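Protection of telomeres protein 1 (Schizosaccharomyces pombe, PDB 4HIO) binds single-stranded telomeric DNA, protecting the 3' overhang at chromosome ends and regulating telomerase and telomere length. Local coordinates at residues R68-D73 with E105-G110. The protein carries 1 engineered substitution. Numbering follows the deposited sequence.
Sequences RCILWD and ECILHG. With nucleotides of chain B.
Ile107 CG2 meets the indole of Trp72 at its edge, in the ring plane at CD1. From Trp72 CB, which already lies beside N1 and O6 of DG1 of chain B, the side chain passes through CG, against C6 of the same base; CD2 and CE2 face C4 and C5, CE3 faces C2 and N3, and CH2 ends 3.4 Å from C2' of the DG1 sugar. With CG anti to the carbonyl carbon (chi1 -63°), the ring lies flat against guanine, while Ile70 CG2 packs on its opposite face. Cut back to an alanine, this position would probably leave DG1 without its stacking partner and open a gap against Ile70 CG2 and Ile107 CG2. The same guanine is read at its edge: Asp73 OD1 accepts from N2, Asp73 OD2 from N1 at 3.0 Å, and Gly110 N donates to O6. This is an OB-fold, of the ssDNA-binding domain of the protein; strands 67-71 and 104-108 form its parallel pairing, the other strand pairs of the sheet being antiparallel, and the backbone ladder includes Trp72 N to Leu108 O (2.9 Å). Cys69 and Cys106, Leu71 and Leu108 point to the side away from DNA; Leu71 CD1 meets Leu108 CD1 at 3.6 Å. On the DNA side Glu105 takes DG2 of chain B, OE2 accepting from N1 at 2.7 Å and OE1 from N2. Arg68 grips that OE1 side-on through NE and NH2 (3.0 Å from NH2), the guanidinium turned 76° from the carboxylate; NH2 also bridges to Asp99. DG2 N2 lies over one guanidinium face and the base of DA5 of chain B over the other. Ile70 CD1 packs on the DG2 base at C2 and N1, beside Ile107 CD1, which lies 3.7 Å from Ile70 CB.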
loop_
_atom_site.group_PDB
_atom_site.type_symbol
_atom_site.label_atom_id
_atom_site.label_comp_id
_atom_site.label_asym_id
_atom_site.label_seq_id
_atom_site.Cartn_x
_atom_site.Cartn_y
_atom_site.Cartn_z
ATOM N N ARG A 68 -3.259 -2.151 -4.183
ATOM C CA ARG A 68 -2.151 -1.916 -5.092
ATOM C C ARG A 68 -1.704 -0.463 -5.020
ATOM O O ARG A 68 -2.515 0.452 -5.131
ATOM C CB ARG A 68 -2.565 -2.269 -6.524
ATOM C CG ARG A 68 -1.421 -2.351 -7.516
ATOM C CD ARG A 68 -1.902 -2.893 -8.848
ATOM N NE ARG A 68 -3.227 -2.382 -9.169
ATOM C CZ ARG A 68 -4.209 -3.104 -9.693
ATOM N NH1 ARG A 68 -4.026 -4.386 -9.974
ATOM N NH2 ARG A 68 -5.375 -2.537 -9.947
ATOM N N CYS A 69 -0.406 -0.261 -4.838
ATOM C CA CYS A 69 0.200 1.047 -5.017
ATOM C C CYS A 69 1.154 1.056 -6.209
ATOM O O CYS A 69 2.072 0.249 -6.284
ATOM C CB CYS A 69 0.946 1.462 -3.750
ATOM S SG CYS A 69 0.011 1.220 -2.228
ATOM N N ILE A 70 0.913 1.960 -7.149
ATOM C CA ILE A 70 1.760 2.071 -8.326
ATOM C C ILE A 70 2.667 3.289 -8.211
ATOM O O ILE A 70 2.195 4.406 -8.050
ATOM C CB ILE A 70 0.933 2.163 -9.615
ATOM C CG1 ILE A 70 -0.062 1.002 -9.688
ATOM C CG2 ILE A 70 1.842 2.168 -10.832
ATOM C CD1 ILE A 70 -0.825 0.930 -10.983
ATOM N N LEU A 71 3.973 3.051 -8.290
ATOM C CA LEU A 71 4.971 4.100 -8.130
ATOM C C LEU A 71 5.641 4.421 -9.459
ATOM O O LEU A 71 6.215 3.543 -10.094
ATOM C CB LEU A 71 6.026 3.674 -7.110
ATOM C CG LEU A 71 5.660 3.754 -5.628
ATOM C CD1 LEU A 71 4.360 3.020 -5.359
ATOM C CD2 LEU A 71 6.779 3.190 -4.769
ATOM N N TRP A 72 5.562 5.685 -9.864
ATOM C CA TRP A 72 6.139 6.140 -11.115
ATOM C C TRP A 72 7.367 7.006 -10.887
ATOM O O TRP A 72 7.517 7.633 -9.843
ATOM C CB TRP A 72 5.118 6.963 -11.903
ATOM C CG TRP A 72 3.908 6.222 -12.335
ATOM C CD1 TRP A 72 2.681 6.250 -11.745
ATOM C CD2 TRP A 72 3.789 5.355 -13.467
ATOM N NE1 TRP A 72 1.809 5.450 -12.431
ATOM C CE2 TRP A 72 2.462 4.889 -13.496
ATOM C CE3 TRP A 72 4.677 4.928 -14.460
ATOM C CZ2 TRP A 72 2.001 4.015 -14.473
ATOM C CZ3 TRP A 72 4.216 4.062 -15.428
ATOM C CH2 TRP A 72 2.892 3.613 -15.427
ATOM N N ASP A 73 8.229 7.051 -11.894
ATOM C CA ASP A 73 9.305 8.021 -11.935
ATOM C C ASP A 73 10.183 8.015 -10.689
ATOM O O ASP A 73 10.748 6.992 -10.332
ATOM C CB ASP A 73 8.719 9.408 -12.183
ATOM C CG ASP A 73 7.923 9.469 -13.468
ATOM O OD1 ASP A 73 8.306 8.764 -14.419
ATOM O OD2 ASP A 73 6.914 10.200 -13.528
ATOM N N GLU A 105 -7.214 1.762 -5.886
ATOM C CA GLU A 105 -5.765 1.623 -5.897
ATOM C C GLU A 105 -5.054 2.935 -5.574
ATOM O O GLU A 105 -5.643 4.010 -5.637
ATOM C CB GLU A 105 -5.292 1.088 -7.246
ATOM C CG GLU A 105 -5.509 2.047 -8.400
ATOM C CD GLU A 105 -5.073 1.463 -9.727
ATOM O OE1 GLU A 105 -4.614 0.306 -9.737
ATOM O OE2 GLU A 105 -5.189 2.161 -10.754
ATOM N N CYS A 106 -3.779 2.819 -5.225
ATOM C CA CYS A 106 -2.966 3.970 -4.852
ATOM C C CYS A 106 -1.983 4.303 -5.966
ATOM O O CYS A 106 -1.428 3.413 -6.598
ATOM C CB CYS A 106 -2.203 3.696 -3.550
ATOM S SG CYS A 106 -3.201 3.834 -2.054
ATOM N N ILE A 107 -1.765 5.596 -6.186
ATOM C CA ILE A 107 -0.795 6.054 -7.170
ATOM C C ILE A 107 0.160 7.103 -6.614
ATOM O O ILE A 107 -0.260 8.086 -6.021
ATOM C CB ILE A 107 -1.467 6.659 -8.416
ATOM C CG1 ILE A 107 -2.545 5.723 -8.953
ATOM C CG2 ILE A 107 -0.430 6.929 -9.492
ATOM C CD1 ILE A 107 -1.983 4.497 -9.603
ATOM N N LEU A 108 1.450 6.887 -6.833
ATOM C CA LEU A 108 2.445 7.916 -6.594
ATOM C C LEU A 108 2.975 8.319 -7.958
ATOM O O LEU A 108 3.833 7.652 -8.518
ATOM C CB LEU A 108 3.573 7.408 -5.697
ATOM C CG LEU A 108 3.220 7.236 -4.219
ATOM C CD1 LEU A 108 2.704 5.835 -3.967
ATOM C CD2 LEU A 108 4.407 7.526 -3.338
ATOM N N HIS A 109 2.424 9.401 -8.495
ATOM C CA HIS A 109 2.795 9.896 -9.792
ATOM C C HIS A 109 3.983 10.882 -9.727
ATOM O O HIS A 109 4.218 11.497 -8.737
ATOM C CB HIS A 109 1.596 10.578 -10.444
ATOM C CG HIS A 109 1.060 11.728 -9.649
ATOM N ND1 HIS A 109 1.529 13.017 -9.772
ATOM C CD2 HIS A 109 0.071 11.782 -8.725
ATOM C CE1 HIS A 109 0.857 13.809 -8.955
ATOM N NE2 HIS A 109 -0.027 13.083 -8.302
ATOM N N GLY A 110 4.727 10.957 -10.813
ATOM C CA GLY A 110 5.767 11.959 -10.943
ATOM C C GLY A 110 5.358 13.326 -10.427
ATOM O O GLY A 110 4.282 13.826 -10.747
ATOM O "O5'" DG B 1 -3.067 6.220 -19.591
ATOM C "C5'" DG B 1 -2.025 6.519 -18.655
ATOM C "C4'" DG B 1 -0.645 6.158 -19.186
ATOM O "O4'" DG B 1 0.326 7.104 -18.667
ATOM C "C3'" DG B 1 -0.138 4.783 -18.766
ATOM O "O3'" DG B 1 0.784 4.244 -19.710
ATOM C "C2'" DG B 1 0.558 5.110 -17.453
ATOM C "C1'" DG B 1 1.210 6.447 -17.781
ATOM N N9 DG B 1 1.429 7.273 -16.596
ATOM C C8 DG B 1 0.474 7.758 -15.739
ATOM N N7 DG B 1 0.961 8.463 -14.760
ATOM C C5 DG B 1 2.329 8.443 -14.974
ATOM C C6 DG B 1 3.381 9.036 -14.235
ATOM O O6 DG B 1 3.309 9.723 -13.212
ATOM N N1 DG B 1 4.620 8.767 -14.800
ATOM C C2 DG B 1 4.821 8.022 -15.934
ATOM N N2 DG B 1 6.090 7.868 -16.328
ATOM N N3 DG B 1 3.850 7.464 -16.632
ATOM C C4 DG B 1 2.634 7.714 -16.099
ATOM P P DG B 2 0.922 2.660 -19.912
ATOM O OP1 DG B 2 2.130 2.371 -20.708
ATOM O OP2 DG B 2 -0.395 2.159 -20.359
ATOM O "O5'" DG B 2 1.190 2.138 -18.424
ATOM C "C5'" DG B 2 2.228 1.192 -18.171
ATOM C "C4'" DG B 2 1.661 -0.118 -17.657
ATOM O "O4'" DG B 2 1.121 0.090 -16.326
ATOM C "C3'" DG B 2 0.507 -0.625 -18.510
ATOM O "O3'" DG B 2 0.410 -2.040 -18.532
ATOM C "C2'" DG B 2 -0.701 -0.019 -17.818
ATOM C "C1'" DG B 2 -0.288 -0.014 -16.355
ATOM N N9 DG B 2 -0.902 1.119 -15.678
ATOM C C8 DG B 2 -0.742 2.439 -16.001
ATOM N N7 DG B 2 -1.422 3.246 -15.245
ATOM C C5 DG B 2 -2.087 2.406 -14.365
ATOM C C6 DG B 2 -2.977 2.714 -13.311
ATOM O O6 DG B 2 -3.364 3.825 -12.930
ATOM N N1 DG B 2 -3.425 1.564 -12.670
ATOM C C2 DG B 2 -3.061 0.282 -13.002
ATOM N N2 DG B 2 -3.601 -0.696 -12.263
ATOM N N3 DG B 2 -2.229 -0.018 -13.988
ATOM C C4 DG B 2 -1.782 1.090 -14.623
ATOM P P DA B 5 -6.096 -10.381 -11.602
ATOM O OP1 DA B 5 -6.250 -11.827 -11.865
ATOM O OP2 DA B 5 -7.290 -9.569 -11.318
ATOM O "O5'" DA B 5 -5.037 -10.193 -10.426
ATOM C "C5'" DA B 5 -3.654 -10.419 -10.652
ATOM C "C4'" DA B 5 -2.975 -10.729 -9.333
ATOM O "O4'" DA B 5 -2.960 -9.535 -8.523
ATOM C "C3'" DA B 5 -3.715 -11.738 -8.470
ATOM O "O3'" DA B 5 -2.857 -12.301 -7.503
ATOM C "C2'" DA B 5 -4.784 -10.876 -7.812
ATOM C "C1'" DA B 5 -4.094 -9.523 -7.674
ATOM N N9 DA B 5 -4.948 -8.418 -8.097
ATOM C C8 DA B 5 -5.733 -8.369 -9.213
ATOM N N7 DA B 5 -6.397 -7.250 -9.351
ATOM C C5 DA B 5 -6.008 -6.510 -8.243
ATOM C C6 DA B 5 -6.355 -5.223 -7.796
ATOM N N6 DA B 5 -7.199 -4.417 -8.438
ATOM N N1 DA B 5 -5.793 -4.793 -6.653
ATOM C C2 DA B 5 -4.947 -5.599 -6.008
ATOM N N3 DA B 5 -4.551 -6.824 -6.321
ATOM C C4 DA B 5 -5.121 -7.219 -7.462
#